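Local coordinates for NADPH-dependent nitro/flavin reductase (Bacillus subtilis, PDB 3N2S), which uses NADPH to reduce flavin mononucleotide, and also reduces nitroaromatic compounds, quinones and azo dyes, at residues A[45-50]-A[83-88]; A[79-84]-A[109-114]. All blocks are in the same frame, centred on the assembly; numbering follows the deposited sequence.

Overall arrangement
Both contacts gather round strand 75-82 and the turn that follows it, with centres only 7 Å apart. Contact 1 sets strand 46-51, outermost in its own chain but extended by the second subunit, against the start of helix 84-92; contact 2 lays strand 75-82 over helix 104-127, and the two share L83 and Y84. They are stitched together inside the sheet: S47 OG lies 2.6 Å from D82 OD2, and S47 O accepts from C80 N at 2.9 Å, while A45 O packs on S110 CB at 3.5 Å. FMN touches contact 2 through I112. The side chains of Y46 and F79 each stay about 9 Å from a bound FMN, and both contacts reach the second subunit.

Contact 1: A[45-50]-A[83-88]; sequences AYSIIG and LYRHQQ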
ATOM      1  N   ALA A  45       6.650   4.438   8.623  1.00 13.71           N
ATOM      2  CA  ALA A  45       6.350   5.825   8.237  1.00 14.21           C
ATOM      3  C   ALA A  45       4.858   6.153   8.081  1.00 14.78           C
ATOM      4  O   ALA A  45       4.443   6.728   7.083  1.00 13.57           O
ATOM      5  CB  ALA A  45       7.141   6.203   6.990  1.00 14.61           C
ATOM      6  N   TYR A  46       4.070   5.838   9.109  1.00 11.89           N
ATOM      7  CA  TYR A  46       2.629   6.084   9.075  1.00 11.42           C
ATOM      8  C   TYR A  46       2.053   6.335  10.458  1.00 15.82           C
ATOM      9  O   TYR A  46       2.672   6.008  11.479  1.00 17.15           O
ATOM     10  CB  TYR A  46       1.892   4.888   8.397  1.00 13.53           C
ATOM     11  CG  TYR A  46       2.137   3.564   9.086  1.00 13.57           C
ATOM     12  CD1 TYR A  46       1.296   3.122  10.105  1.00 15.55           C
ATOM     13  CD2 TYR A  46       3.254   2.792   8.775  1.00 13.87           C
ATOM     14  CE1 TYR A  46       1.570   1.953  10.809  1.00 16.67           C
ATOM     15  CE2 TYR A  46       3.535   1.616   9.463  1.00 14.31           C
ATOM     16  CZ  TYR A  46       2.694   1.202  10.483  1.00 20.14           C
ATOM     17  OH  TYR A  46       2.980   0.046  11.153  1.00 19.15           O
ATOM     18  N   SER A  47       0.829   6.866  10.478  1.00 11.87           N
ATOM     19  CA  SER A  47       0.005   7.068  11.654  1.00 11.40           C
ATOM     20  C   SER A  47      -1.415   6.724  11.300  1.00 14.09           C
ATOM     21  O   SER A  47      -1.798   6.775  10.124  1.00 13.02           O
ATOM     22  CB  SER A  47       0.106   8.500  12.178  1.00 12.51           C
ATOM     23  OG  SER A  47       1.159   8.539  13.125  1.00 17.10           O
ATOM     24  N   ILE A  48      -2.182   6.290  12.307  1.00  9.94           N
ATOM     25  CA  ILE A  48      -3.579   5.899  12.152  1.00  8.46           C
ATOM     26  C   ILE A  48      -4.392   6.745  13.109  1.00 15.38           C
ATOM     27  O   ILE A  48      -4.154   6.701  14.318  1.00 16.61           O
ATOM     28  CB  ILE A  48      -3.775   4.382  12.417  1.00 10.37           C
ATOM     29  CG1 ILE A  48      -2.810   3.513  11.568  1.00 10.74           C
ATOM     30  CG2 ILE A  48      -5.250   3.975  12.225  1.00 10.17           C
ATOM     31  CD1 ILE A  48      -2.685   2.015  12.030  1.00 14.23           C
ATOM     32  N   ILE A  49      -5.337   7.525  12.584  1.00 11.45           N
ATOM     33  CA  ILE A  49      -6.178   8.345  13.460  1.00 12.02           C
ATOM     34  C   ILE A  49      -7.558   7.693  13.525  1.00 15.42           C
ATOM     35  O   ILE A  49      -8.235   7.596  12.505  1.00 15.19           O
ATOM     36  CB  ILE A  49      -6.231   9.841  13.034  1.00 15.97           C
ATOM     37  CG1 ILE A  49      -4.783  10.421  12.911  1.00 18.00           C
ATOM     38  CG2 ILE A  49      -7.088  10.666  14.051  1.00 15.38           C
ATOM     39  CD1 ILE A  49      -4.691  11.720  12.272  1.00 21.44           C
ATOM     40  N   GLY A  50      -7.945   7.243  14.716  1.00 11.32           N
ATOM     41  CA  GLY A  50      -9.251   6.643  14.947  1.00 12.31           C
ATOM     42  C   GLY A  50     -10.270   7.732  15.250  1.00 20.60           C
ATOM     43  O   GLY A  50     -10.177   8.419  16.279  1.00 22.48           O
ATOM     44  N   LEU A  83       6.076  11.306   8.507  1.00 13.44           N
ATOM     45  CA  LEU A  83       7.527  11.523   8.632  1.00 12.56           C
ATOM     46  C   LEU A  83       7.806  12.539   9.753  1.00 17.72           C
ATOM     47  O   LEU A  83       8.961  12.889  10.034  1.00 16.83           O
ATOM     48  CB  LEU A  83       8.140  11.921   7.293  1.00 12.02           C
ATOM     49  CG  LEU A  83       8.127  10.799   6.220  1.00 16.18           C
ATOM     50  CD1 LEU A  83       8.541  11.297   4.871  1.00 16.94           C
ATOM     51  CD2 LEU A  83       8.977   9.602   6.643  1.00 18.65           C
ATOM     52  N   TYR A  84       6.732  12.978  10.417  1.00 15.55           N
ATOM     53  CA  TYR A  84       6.803  13.915  11.554  1.00 15.50           C
ATOM     54  C   TYR A  84       7.479  13.231  12.750  1.00 17.73           C
ATOM     55  O   TYR A  84       8.294  13.852  13.440  1.00 17.37           O
ATOM     56  CB  TYR A  84       5.408  14.409  11.908  1.00 17.05           C
ATOM     57  CG  TYR A  84       5.324  15.248  13.168  1.00 18.31           C
ATOM     58  CD1 TYR A  84       5.559  16.619  13.132  1.00 20.74           C
ATOM     59  CD2 TYR A  84       4.940  14.683  14.381  1.00 18.81           C
ATOM     60  CE1 TYR A  84       5.430  17.407  14.278  1.00 21.34           C
ATOM     61  CE2 TYR A  84       4.807  15.463  15.535  1.00 19.31           C
ATOM     62  CZ  TYR A  84       5.041  16.827  15.474  1.00 28.55           C
ATOM     63  OH  TYR A  84       4.935  17.593  16.613  1.00 29.60           O
ATOM     64  N   ARG A  85       7.153  11.943  12.979  1.00 15.04           N
ATOM     65  CA  ARG A  85       7.745  11.110  14.033  1.00 14.98           C
ATOM     66  C   ARG A  85       9.281  11.140  13.903  1.00 18.43           C
ATOM     67  O   ARG A  85       9.981  11.365  14.894  1.00 18.72           O
ATOM     68  CB  ARG A  85       7.230   9.664  13.872  1.00 16.60           C
ATOM     69  CG  ARG A  85       7.790   8.639  14.883  1.00 19.98           C
ATOM     70  CD  ARG A  85       7.200   7.241  14.704  1.00 14.97           C
ATOM     71  NE  ARG A  85       5.741   7.260  14.875  1.00 15.33           N
ATOM     72  CZ  ARG A  85       4.867   6.981  13.910  1.00 25.08           C
ATOM     73  NH1 ARG A  85       5.291   6.596  12.709  1.00 10.51           N
ATOM     74  NH2 ARG A  85       3.565   7.078  14.138  1.00 14.76           N
ATOM     75  N   HIS A  86       9.775  10.989  12.669  1.00 14.09           N
ATOM     76  CA  HIS A  86      11.192  10.964  12.290  1.00 14.30           C
ATOM     77  C   HIS A  86      11.815  12.357  12.449  1.00 18.03           C
ATOM     78  O   HIS A  86      12.912  12.475  12.997  1.00 16.32           O
ATOM     79  CB  HIS A  86      11.344  10.359  10.872  1.00 15.05           C
ATOM     80  CG  HIS A  86      10.526   9.104  10.723  1.00 18.29           C
ATOM     81  ND1 HIS A  86       9.146   9.150  10.518  1.00 20.63           N
ATOM     82  CD2 HIS A  86      10.893   7.814  10.878  1.00 20.13           C
ATOM     83  CE1 HIS A  86       8.735   7.890  10.525  1.00 19.89           C
ATOM     84  NE2 HIS A  86       9.755   7.052  10.725  1.00 20.26           N
ATOM     85  N   GLN A  87      11.084  13.413  12.035  1.00 16.45           N
ATOM     86  CA  GLN A  87      11.527  14.799  12.232  1.00 16.89           C
ATOM     87  C   GLN A  87      11.733  15.065  13.731  1.00 19.64           C
ATOM     88  O   GLN A  87      12.788  15.557  14.118  1.00 17.62           O
ATOM     89  CB  GLN A  87      10.484  15.789  11.686  1.00 18.01           C
ATOM     90  CG  GLN A  87      10.969  17.243  11.731  1.00 28.12           C
ATOM     91  CD  GLN A  87       9.869  18.265  11.615  1.00 45.41           C
ATOM     92  OE1 GLN A  87       8.693  18.025  11.937  1.00 36.22           O
ATOM     93  NE2 GLN A  87      10.248  19.457  11.182  1.00 37.05           N
ATOM     94  N   GLN A  88      10.723  14.737  14.567  1.00 17.63           N
ATOM     95  CA  GLN A  88      10.767  14.965  16.023  1.00 17.77           C
ATOM     96  C   GLN A  88      11.784  14.094  16.774  1.00 23.84           C
ATOM     97  O   GLN A  88      12.429  14.563  17.712  1.00 23.93           O
ATOM     98  CB  GLN A  88       9.377  14.831  16.640  1.00 18.78           C
ATOM     99  CG  GLN A  88       8.383  15.939  16.252  1.00 29.31           C
ATOM    100  CD  GLN A  88       8.730  17.372  16.636  1.00 56.19           C
ATOM    101  OE1 GLN A  88       8.275  18.320  15.979  1.00 52.60           O
ATOM    102  NE2 GLN A  88       9.459  17.578  17.734  1.00 55.72           N
TER
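R85 drives its guanidinium end-on at the backbone carbonyl of Y46, giving two hydrogen bonds to a single oxygen. NH1 reaches Y46 O at 3.0 Å with an N-H...O angle of 148°, and NH2 reaches the same Y46 O at 3.0 Å and 145°. That oxygen sits practically in the guanidinium plane, but both nitrogens approach it from one face of the carbonyl plane. The arginine leaves its helix extended and then bends at chi3 (-60°), which turns the flat end toward the strand. NH2 is also 3.0 Å from S47 OG, whose hydroxyl is hydrogen-bonded to D82 OD2 and to H183 of the second subunit; NH2 itself bonds A180 O of that subunit. This is the tightly held polar part of a contact whose touching residues are all buried. A leucine here would probably leave Y46 O and A180 O of the second subunit without these donors.

A second, apolar patch lies at A45. Its CB meets L83 CD2 at 3.9 Å, and its CA lies 3.9 Å from H86 CE1, the imidazole being held by a bond from NE2 to V43 O. The looser side is the part of the helix bearing Y84, Q87 and Q88, which make no contact with 45-50 and are partly exposed; the Y84 ring meets that of Y187 of the second subunit, the two ring planes roughly perpendicular. The polar chemistry thus implies a joint role: one guanidinium ties strand 46-51 to helix 84-92 and, in the same stroke, to the partner subunit of the homodimer.

Contact 2: A[79-84]-A[109-114]; sequences FCADLY and VSLIDA
A81 and S110 bring strand 75-82 and helix 104-127 together, with CA atoms just 4.9 Å apart. This is the sheet-on-helix layer of the nitroreductase alpha-beta-alpha sandwich: the short axes pass 7.3 Å from each other and run roughly antiparallel, at 147°. The small side chains of A81, S110 and A114 are consistent with so close an approach.

The S110 side chain meets the strand first through CB, which rests on A81 CB at 3.7 Å and faces D82 N beyond it. One bond further, OG lies 3.5 Å from A81 CB, with L83 CD1 reaching in more distantly. With chi1 at 60°, OG sits between its own backbone N and carbonyl carbon, and from there it hydrogen-bonds the carbonyls of M106 and F107 one turn back. The hydroxyl is thus satisfied within its own helix, and what it offers the strand is van der Waals contact.

L111 curls back, and its CD1 touches the same A81 CB at 4.1 Å; the L111 side chain also packs on L158 of strand 155-164 and on M108 of the second subunit. A turn along, A114 CB lies over C80 O, while A114 also packs on Y46 and L158. Beyond the contact face, I112 points away from the strand and touches FMN, and the carboxylate of D113 is hydrogen-bonded to T39 OG1, S40 N and A45 N. At the strand's exit, D82 OD1 accepts from R85 N and, weakly, as a cap, from Y84 N, while D82 OD2 is hydrogen-bonded to Y187 OH of the second subunit. At the opposite end of the segment, the F79 ring packs on A118 and M121 and brings its CD1 to 3.7 Å from A114 O.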
ATOM      1  N   PHE A  79      -5.728   6.753   7.615  1.00 10.16           N
ATOM      2  CA  PHE A  79      -4.333   6.363   7.426  1.00  9.92           C
ATOM      3  C   PHE A  79      -3.560   7.530   6.890  1.00 13.98           C
ATOM      4  O   PHE A  79      -3.964   8.125   5.887  1.00 12.50           O
ATOM      5  CB  PHE A  79      -4.196   5.122   6.505  1.00 11.18           C
ATOM      6  CG  PHE A  79      -4.514   3.852   7.252  1.00 12.56           C
ATOM      7  CD1 PHE A  79      -3.496   3.047   7.752  1.00 13.88           C
ATOM      8  CD2 PHE A  79      -5.836   3.489   7.511  1.00 13.97           C
ATOM      9  CE1 PHE A  79      -3.792   1.893   8.488  1.00 13.54           C
ATOM     10  CE2 PHE A  79      -6.132   2.324   8.226  1.00 15.60           C
ATOM     11  CZ  PHE A  79      -5.105   1.537   8.717  1.00 12.94           C
ATOM     12  N   CYS A  80      -2.437   7.846   7.548  1.00 10.73           N
ATOM     13  CA  CYS A  80      -1.577   8.971   7.141  1.00 11.29           C
ATOM     14  C   CYS A  80      -0.184   8.524   6.843  1.00 12.77           C
ATOM     15  O   CYS A  80       0.360   7.728   7.605  1.00 12.68           O
ATOM     16  CB  CYS A  80      -1.524  10.047   8.228  1.00 12.27           C
ATOM     17  SG  CYS A  80      -3.126  10.627   8.810  1.00 16.25           S
ATOM     18  N   ALA A  81       0.458   9.168   5.837  1.00  9.17           N
ATOM     19  CA  ALA A  81       1.895   9.053   5.616  1.00  9.43           C
ATOM     20  C   ALA A  81       2.441   9.907   6.763  1.00 13.40           C
ATOM     21  O   ALA A  81       1.884  10.980   7.044  1.00 13.70           O
ATOM     22  CB  ALA A  81       2.276   9.649   4.260  1.00  9.65           C
ATOM     23  N   ASP A  82       3.434   9.405   7.506  1.00 11.76           N
ATOM     24  CA  ASP A  82       3.963  10.134   8.664  1.00 11.87           C
ATOM     25  C   ASP A  82       5.483  10.128   8.699  1.00 14.96           C
ATOM     26  O   ASP A  82       6.089   9.095   8.960  1.00 12.85           O
ATOM     27  CB  ASP A  82       3.386   9.564   9.994  1.00 12.74           C
ATOM     28  CG  ASP A  82       3.709  10.338  11.275  1.00 17.07           C
ATOM     29  OD1 ASP A  82       4.748  11.021  11.315  1.00 14.34           O
ATOM     30  OD2 ASP A  82       2.978  10.168  12.272  1.00 17.13           O
ATOM     31  N   LEU A  83       6.076  11.306   8.507  1.00 13.44           N
ATOM     32  CA  LEU A  83       7.527  11.523   8.632  1.00 12.56           C
ATOM     33  C   LEU A  83       7.806  12.539   9.753  1.00 17.72           C
ATOM     34  O   LEU A  83       8.961  12.889  10.034  1.00 16.83           O
ATOM     35  CB  LEU A  83       8.140  11.921   7.293  1.00 12.02           C
ATOM     36  CG  LEU A  83       8.127  10.799   6.220  1.00 16.18           C
ATOM     37  CD1 LEU A  83       8.541  11.297   4.871  1.00 16.94           C
ATOM     38  CD2 LEU A  83       8.977   9.602   6.643  1.00 18.65           C
ATOM     39  N   TYR A  84       6.732  12.978  10.417  1.00 15.55           N
ATOM     40  CA  TYR A  84       6.803  13.915  11.554  1.00 15.50           C
ATOM     41  C   TYR A  84       7.479  13.231  12.750  1.00 17.73           C
ATOM     42  O   TYR A  84       8.294  13.852  13.440  1.00 17.37           O
ATOM     43  CB  TYR A  84       5.408  14.409  11.908  1.00 17.05           C
ATOM     44  CG  TYR A  84       5.324  15.248  13.168  1.00 18.31           C
ATOM     45  CD1 TYR A  84       5.559  16.619  13.132  1.00 20.74           C
ATOM     46  CD2 TYR A  84       4.940  14.683  14.381  1.00 18.81           C
ATOM     47  CE1 TYR A  84       5.430  17.407  14.278  1.00 21.34           C
ATOM     48  CE2 TYR A  84       4.807  15.463  15.535  1.00 19.31           C
ATOM     49  CZ  TYR A  84       5.041  16.827  15.474  1.00 28.55           C
ATOM     50  OH  TYR A  84       4.935  17.593  16.613  1.00 29.60           O
ATOM     51  N   VAL A 109       8.026   5.727   0.108  1.00 12.72           N
ATOM     52  CA  VAL A 109       8.222   4.891   1.296  1.00 12.59           C
ATOM     53  C   VAL A 109       7.032   5.008   2.248  1.00 13.63           C
ATOM     54  O   VAL A 109       6.463   3.981   2.667  1.00 11.41           O
ATOM     55  CB  VAL A 109       9.597   5.186   1.985  1.00 15.30           C
ATOM     56  CG1 VAL A 109       9.609   4.716   3.437  1.00 14.82           C
ATOM     57  CG2 VAL A 109      10.751   4.544   1.191  1.00 14.41           C
ATOM     58  N   SER A 110       6.648   6.243   2.575  1.00  9.96           N
ATOM     59  CA  SER A 110       5.560   6.474   3.534  1.00 11.53           C
ATOM     60  C   SER A 110       4.183   6.044   3.014  1.00 14.44           C
ATOM     61  O   SER A 110       3.418   5.464   3.786  1.00 14.69           O
ATOM     62  CB  SER A 110       5.560   7.926   4.027  1.00 16.74           C
ATOM     63  OG  SER A 110       5.396   8.838   2.954  1.00 27.32           O
ATOM     64  N   LEU A 111       3.892   6.264   1.708  1.00 12.23           N
ATOM     65  CA  LEU A 111       2.628   5.838   1.103  1.00 12.09           C
ATOM     66  C   LEU A 111       2.505   4.313   1.106  1.00 13.25           C
ATOM     67  O   LEU A 111       1.455   3.784   1.470  1.00 10.70           O
ATOM     68  CB  LEU A 111       2.497   6.364  -0.335  1.00 13.50           C
ATOM     69  CG  LEU A 111       1.617   7.613  -0.509  1.00 20.88           C
ATOM     70  CD1 LEU A 111       2.227   8.810   0.208  1.00 21.96           C
ATOM     71  CD2 LEU A 111       1.446   7.938  -1.973  1.00 26.94           C
ATOM     72  N   ILE A 112       3.579   3.616   0.702  1.00 10.97           N
ATOM     73  CA  ILE A 112       3.603   2.146   0.673  1.00  9.87           C
ATOM     74  C   ILE A 112       3.467   1.592   2.104  1.00 12.93           C
ATOM     75  O   ILE A 112       2.664   0.697   2.328  1.00 11.94           O
ATOM     76  CB  ILE A 112       4.846   1.609  -0.091  1.00 11.44           C
ATOM     77  CG1 ILE A 112       4.736   1.990  -1.609  1.00 11.01           C
ATOM     78  CG2 ILE A 112       4.995   0.079   0.108  1.00 10.00           C
ATOM     79  CD1 ILE A 112       6.077   1.926  -2.386  1.00 16.68           C
ATOM     80  N   ASP A 113       4.225   2.141   3.067  1.00  9.66           N
ATOM     81  CA  ASP A 113       4.146   1.676   4.463  1.00  9.03           C
ATOM     82  C   ASP A 113       2.712   1.775   4.998  1.00 11.75           C
ATOM     83  O   ASP A 113       2.218   0.825   5.590  1.00 11.92           O
ATOM     84  CB  ASP A 113       5.098   2.487   5.358  1.00 10.92           C
ATOM     85  CG  ASP A 113       6.423   1.805   5.685  1.00 17.79           C
ATOM     86  OD1 ASP A 113       6.860   0.925   4.898  1.00 17.69           O
ATOM     87  OD2 ASP A 113       7.024   2.154   6.721  1.00 18.07           O
ATOM     88  N   ALA A 114       2.050   2.928   4.804  1.00  9.89           N
ATOM     89  CA  ALA A 114       0.672   3.149   5.262  1.00 10.66           C
ATOM     90  C   ALA A 114      -0.302   2.202   4.582  1.00 11.82           C
ATOM     91  O   ALA A 114      -1.207   1.689   5.243  1.00  9.33           O
ATOM     92  CB  ALA A 114       0.252   4.597   5.005  1.00 11.88           C
TER